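Local coordinates for protein glutamate racemase (Escherichia coli, PDB 2JFN) that belongs to the Asp/Glu/hydantoin racemase family and binds glutamic acid and uridine-5'-diphosphate-N-acetylmuramoyl-L-alanine, at residues I157-A169 with A182-K194. Sequence-based numbering, arbitrary orientation.
Sequences IEMLGSAEMVELA and ALKRILRPWLRMK
Leu160, with CG turned opposite its backbone N (chi1 -160°), and Trp190, whose CG stands beside its own backbone N, meet with methyl over ring. The pair joins the outermost strand, 156-161, of the four-stranded parallel sheet in an alpha/beta domain to the helices that return along one side of that sheet in a beta-alpha-beta crossover. CD1 of Leu160 sits 3.7 Å from the centroid of the Trp190 five-membered ring, 11° off its normal, a CH-pi contact over the face; Leu133 of the adjoining strand also touches the indole. At the ring's edge, Glu158 O approaches Trp190 CZ2 at 3.3 Å. Farther out, the Glu158 side chain meets the Met193 methyl.

Beyond the strand, helix 163-169 runs nearly antiparallel to helix 182-186 (158°), and Ile186 fills the angle between strand end and helix. Its CG2 lies 3.6 Å from Ser162 OG, the N-cap oxygen that accepts a bond from Met165 N (3.0 Å). Glu164 lies across Ile186 CD1, while Leu168 CD1 reaches that same methyl tip to tip at 3.9 Å. Deeper, Met165 bends at its last torsion and brings CE to 3.7 Å from Leu183 CD2; Phe207 and Leu210 also touch Met165, whose side chain is about 10 Å from bound glutamic acid.

No direct hydrogen bond links the two segments, but one water does: lying in the indole plane, it accepts from Trp190 NE1 and donates to Met159 O at 2.6 Å.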
loop_
_atom_site.group_PDB
_atom_site.type_symbol
_atom_site.label_atom_id
_atom_site.label_comp_id
_atom_site.label_asym_id
_atom_site.label_seq_id
_atom_site.Cartn_x
_atom_site.Cartn_y
_atom_site.Cartn_z
ATOM N N ILE A 157 -1.599 -16.739 14.591
ATOM C CA ILE A 157 -1.899 -15.450 13.990
ATOM C C ILE A 157 -3.159 -14.808 14.544
ATOM O O ILE A 157 -4.229 -15.412 14.548
ATOM C CB ILE A 157 -2.053 -15.585 12.461
ATOM C CG1 ILE A 157 -0.763 -16.141 11.856
ATOM C CG2 ILE A 157 -2.413 -14.240 11.846
ATOM C CD1 ILE A 157 0.467 -15.296 12.122
ATOM N N GLU A 158 -3.016 -13.575 15.014
ATOM C CA GLU A 158 -4.136 -12.814 15.546
ATOM C C GLU A 158 -4.502 -11.782 14.486
ATOM O O GLU A 158 -3.766 -10.818 14.281
ATOM C CB GLU A 158 -3.736 -12.093 16.835
ATOM C CG GLU A 158 -3.387 -13.005 17.997
ATOM C CD GLU A 158 -4.540 -13.904 18.394
ATOM O OE1 GLU A 158 -5.678 -13.400 18.509
ATOM O OE2 GLU A 158 -4.307 -15.113 18.596
ATOM N N MET A 159 -5.627 -11.989 13.809
ATOM C CA MET A 159 -6.063 -11.058 12.771
ATOM C C MET A 159 -6.956 -9.962 13.311
ATOM O O MET A 159 -7.774 -10.191 14.199
ATOM C CB MET A 159 -6.827 -11.780 11.661
ATOM C CG MET A 159 -5.979 -12.554 10.677
ATOM S SD MET A 159 -6.929 -12.828 9.157
ATOM C CE MET A 159 -8.269 -13.866 9.778
ATOM N N LEU A 160 -6.800 -8.770 12.753
ATOM C CA LEU A 160 -7.610 -7.633 13.151
ATOM C C LEU A 160 -7.803 -6.746 11.917
ATOM O O LEU A 160 -6.868 -6.084 11.461
ATOM C CB LEU A 160 -6.913 -6.864 14.281
ATOM C CG LEU A 160 -7.780 -5.947 15.143
ATOM C CD1 LEU A 160 -6.990 -5.511 16.375
ATOM C CD2 LEU A 160 -8.233 -4.744 14.333
ATOM N N GLY A 161 -9.014 -6.762 11.367
ATOM C CA GLY A 161 -9.313 -5.960 10.190
ATOM C C GLY A 161 -10.011 -4.674 10.587
ATOM O O GLY A 161 -10.990 -4.700 11.333
ATOM N N SER A 162 -9.520 -3.543 10.093
ATOM C CA SER A 162 -10.126 -2.264 10.442
ATOM C C SER A 162 -10.192 -1.257 9.305
ATOM O O SER A 162 -9.173 -0.708 8.889
ATOM C CB SER A 162 -9.372 -1.625 11.614
ATOM O OG SER A 162 -9.862 -0.318 11.873
ATOM N N ALA A 163 -11.401 -1.004 8.817
ATOM C CA ALA A 163 -11.590 -0.034 7.753
ATOM C C ALA A 163 -11.417 1.360 8.367
ATOM O O ALA A 163 -11.006 2.303 7.695
ATOM C CB ALA A 163 -12.985 -0.178 7.159
ATOM N N GLU A 164 -11.724 1.478 9.656
ATOM C CA GLU A 164 -11.598 2.758 10.342
ATOM C C GLU A 164 -10.144 3.231 10.401
ATOM O O GLU A 164 -9.855 4.425 10.295
ATOM C CB GLU A 164 -12.156 2.651 11.761
ATOM C CG GLU A 164 -12.212 3.987 12.486
ATOM C CD GLU A 164 -12.831 3.883 13.868
ATOM O OE1 GLU A 164 -13.442 2.835 14.175
ATOM O OE2 GLU A 164 -12.714 4.860 14.641
ATOM N N MET A 165 -9.221 2.294 10.571
ATOM C CA MET A 165 -7.816 2.672 10.635
ATOM C C MET A 165 -7.375 3.248 9.289
ATOM O O MET A 165 -6.541 4.154 9.228
ATOM C CB MET A 165 -6.962 1.462 11.006
ATOM C CG MET A 165 -5.574 1.845 11.496
ATOM S SD MET A 165 -4.609 0.424 12.044
ATOM C CE MET A 165 -5.351 0.093 13.622
ATOM N N VAL A 166 -7.940 2.720 8.207
ATOM C CA VAL A 166 -7.601 3.221 6.884
ATOM C C VAL A 166 -8.002 4.692 6.825
ATOM O O VAL A 166 -7.255 5.528 6.325
ATOM C CB VAL A 166 -8.347 2.449 5.778
ATOM C CG1 VAL A 166 -8.006 3.042 4.414
ATOM C CG2 VAL A 166 -7.965 0.975 5.827
ATOM N N GLU A 167 -9.187 4.995 7.348
ATOM C CA GLU A 167 -9.695 6.361 7.364
ATOM C C GLU A 167 -8.839 7.271 8.233
ATOM O O GLU A 167 -8.654 8.447 7.922
ATOM C CB GLU A 167 -11.145 6.385 7.863
ATOM C CG GLU A 167 -12.141 5.866 6.851
ATOM C CD GLU A 167 -11.986 6.537 5.494
ATOM O OE1 GLU A 167 -11.864 7.784 5.445
ATOM O OE2 GLU A 167 -11.986 5.821 4.468
ATOM N N LEU A 168 -8.321 6.730 9.328
ATOM C CA LEU A 168 -7.475 7.515 10.212
ATOM C C LEU A 168 -6.226 7.924 9.440
ATOM O O LEU A 168 -5.760 9.060 9.551
ATOM C CB LEU A 168 -7.106 6.698 11.457
ATOM C CG LEU A 168 -8.276 6.478 12.421
ATOM C CD1 LEU A 168 -7.849 5.576 13.559
ATOM C CD2 LEU A 168 -8.752 7.822 12.949
ATOM N N ALA A 169 -5.699 6.999 8.640
ATOM C CA ALA A 169 -4.508 7.276 7.839
ATOM C C ALA A 169 -4.846 8.336 6.793
ATOM O O ALA A 169 -4.080 9.279 6.583
ATOM C CB ALA A 169 -4.007 5.989 7.156
ATOM N N ALA A 182 -9.276 6.725 19.512
ATOM C CA ALA A 182 -9.935 5.938 18.475
ATOM C C ALA A 182 -9.083 4.700 18.189
ATOM O O ALA A 182 -9.602 3.601 18.020
ATOM C CB ALA A 182 -10.102 6.775 17.203
ATOM N N LEU A 183 -7.766 4.887 18.140
ATOM C CA LEU A 183 -6.849 3.778 17.899
ATOM C C LEU A 183 -6.900 2.755 19.023
ATOM O O LEU A 183 -6.945 1.549 18.771
ATOM C CB LEU A 183 -5.413 4.282 17.763
ATOM C CG LEU A 183 -4.885 4.574 16.361
ATOM C CD1 LEU A 183 -3.411 4.969 16.466
ATOM C CD2 LEU A 183 -5.046 3.338 15.470
ATOM N N LYS A 184 -6.883 3.235 20.263
ATOM C CA LYS A 184 -6.927 2.345 21.417
ATOM C C LYS A 184 -8.188 1.496 21.379
ATOM O O LYS A 184 -8.170 0.322 21.743
ATOM C CB LYS A 184 -6.901 3.151 22.720
ATOM C CG LYS A 184 -5.588 3.859 22.986
ATOM C CD LYS A 184 -5.687 4.773 24.198
ATOM C CE LYS A 184 -4.416 5.586 24.374
ATOM N NZ LYS A 184 -4.546 6.578 25.491
ATOM N N ARG A 185 -9.283 2.106 20.945
ATOM C CA ARG A 185 -10.559 1.410 20.859
ATOM C C ARG A 185 -10.461 0.307 19.812
ATOM O O ARG A 185 -10.851 -0.837 20.052
ATOM C CB ARG A 185 -11.664 2.400 20.476
ATOM C CG ARG A 185 -13.037 1.762 20.334
ATOM C CD ARG A 185 -13.544 1.224 21.668
ATOM N NE ARG A 185 -14.719 0.376 21.478
ATOM C CZ ARG A 185 -14.683 -0.825 20.911
ATOM N NH1 ARG A 185 -13.530 -1.328 20.483
ATOM N NH2 ARG A 185 -15.802 -1.518 20.757
ATOM N N ILE A 186 -9.931 0.657 18.647
ATOM C CA ILE A 186 -9.779 -0.315 17.575
ATOM C C ILE A 186 -8.889 -1.470 18.036
ATOM O O ILE A 186 -9.170 -2.633 17.752
ATOM C CB ILE A 186 -9.152 0.345 16.319
ATOM C CG1 ILE A 186 -10.104 1.415 15.766
ATOM C CG2 ILE A 186 -8.847 -0.718 15.265
ATOM C CD1 ILE A 186 -9.523 2.226 14.611
ATOM N N LEU A 187 -7.821 -1.147 18.761
ATOM C CA LEU A 187 -6.882 -2.159 19.240
ATOM C C LEU A 187 -7.231 -2.753 20.610
ATOM O O LEU A 187 -6.473 -3.558 21.150
ATOM C CB LEU A 187 -5.463 -1.565 19.280
ATOM C CG LEU A 187 -4.889 -1.129 17.924
ATOM C CD1 LEU A 187 -3.634 -0.286 18.118
ATOM C CD2 LEU A 187 -4.582 -2.357 17.090
ATOM N N ARG A 188 -8.383 -2.374 21.156
ATOM C CA ARG A 188 -8.805 -2.862 22.469
ATOM C C ARG A 188 -8.638 -4.378 22.605
ATOM O O ARG A 188 -8.073 -4.852 23.585
ATOM C CB ARG A 188 -10.261 -2.447 22.759
ATOM C CG ARG A 188 -10.657 -2.571 24.244
ATOM C CD ARG A 188 -12.045 -1.994 24.532
ATOM N NE ARG A 188 -13.126 -2.838 24.021
ATOM C CZ ARG A 188 -14.418 -2.618 24.251
ATOM N NH1 ARG A 188 -14.797 -1.577 24.979
ATOM N NH2 ARG A 188 -15.333 -3.442 23.765
ATOM N N PRO A 189 -9.104 -5.157 21.608
ATOM C CA PRO A 189 -8.979 -6.618 21.665
ATOM C C PRO A 189 -7.568 -7.068 22.034
ATOM O O PRO A 189 -7.381 -7.963 22.866
ATOM C CB PRO A 189 -9.346 -7.049 20.247
ATOM C CG PRO A 189 -10.312 -6.011 19.817
ATOM C CD PRO A 189 -9.691 -4.733 20.324
ATOM N N TRP A 190 -6.577 -6.446 21.402
ATOM C CA TRP A 190 -5.182 -6.779 21.647
ATOM C C TRP A 190 -4.680 -6.253 22.983
ATOM O O TRP A 190 -3.917 -6.924 23.667
ATOM C CB TRP A 190 -4.310 -6.245 20.505
ATOM C CG TRP A 190 -4.467 -7.027 19.230
ATOM C CD1 TRP A 190 -5.316 -8.073 19.010
ATOM C CD2 TRP A 190 -3.741 -6.835 18.009
ATOM N NE1 TRP A 190 -5.165 -8.546 17.730
ATOM C CE2 TRP A 190 -4.204 -7.804 17.092
ATOM C CE3 TRP A 190 -2.745 -5.937 17.602
ATOM C CZ2 TRP A 190 -3.705 -7.903 15.791
ATOM C CZ3 TRP A 190 -2.245 -6.038 16.302
ATOM C CH2 TRP A 190 -2.729 -7.014 15.416
ATOM N N LEU A 191 -5.113 -5.056 23.355
ATOM C CA LEU A 191 -4.696 -4.475 24.623
ATOM C C LEU A 191 -5.263 -5.248 25.813
ATOM O O LEU A 191 -4.800 -5.080 26.936
ATOM C CB LEU A 191 -5.125 -3.008 24.702
ATOM C CG LEU A 191 -4.446 -2.088 23.685
ATOM C CD1 LEU A 191 -5.084 -0.704 23.724
ATOM C CD2 LEU A 191 -2.952 -2.010 24.000
ATOM N N ARG A 192 -6.261 -6.094 25.571
ATOM C CA ARG A 192 -6.850 -6.884 26.654
ATOM C C ARG A 192 -6.291 -8.301 26.723
ATOM O O ARG A 192 -6.758 -9.116 27.520
ATOM C CB ARG A 192 -8.371 -6.956 26.507
ATOM C CG ARG A 192 -9.097 -5.683 26.907
ATOM C CD ARG A 192 -10.587 -5.812 26.635
ATOM N NE ARG A 192 -11.341 -4.667 27.139
ATOM C CZ ARG A 192 -12.655 -4.516 26.989
ATOM N NH1 ARG A 192 -13.359 -5.435 26.342
ATOM N NH2 ARG A 192 -13.265 -3.452 27.499
ATOM N N MET A 193 -5.293 -8.592 25.894
ATOM C CA MET A 193 -4.684 -9.918 25.872
ATOM C C MET A 193 -3.618 -10.085 26.954
ATOM O O MET A 193 -2.875 -9.147 27.259
ATOM C CB MET A 193 -4.052 -10.192 24.502
ATOM C CG MET A 193 -5.045 -10.501 23.387
ATOM S SD MET A 193 -4.222 -10.763 21.791
ATOM C CE MET A 193 -3.638 -12.475 21.945
ATOM N N LYS A 194 -3.552 -11.284 27.533
ATOM C CA LYS A 194 -2.555 -11.585 28.557
ATOM C C LYS A 194 -1.186 -11.435 27.894
ATOM O O LYS A 194 -0.286 -10.772 28.411
ATOM C CB LYS A 194 -2.719 -13.024 29.073
ATOM C CG LYS A 194 -1.719 -13.396 30.168
ATOM C CD LYS A 194 -1.091 -14.786 29.975
ATOM C CE LYS A 194 -1.947 -15.936 30.510
ATOM N NZ LYS A 194 -3.163 -16.263 29.706
HETATM O O HOH W 1 -7.159 -10.740 16.672
#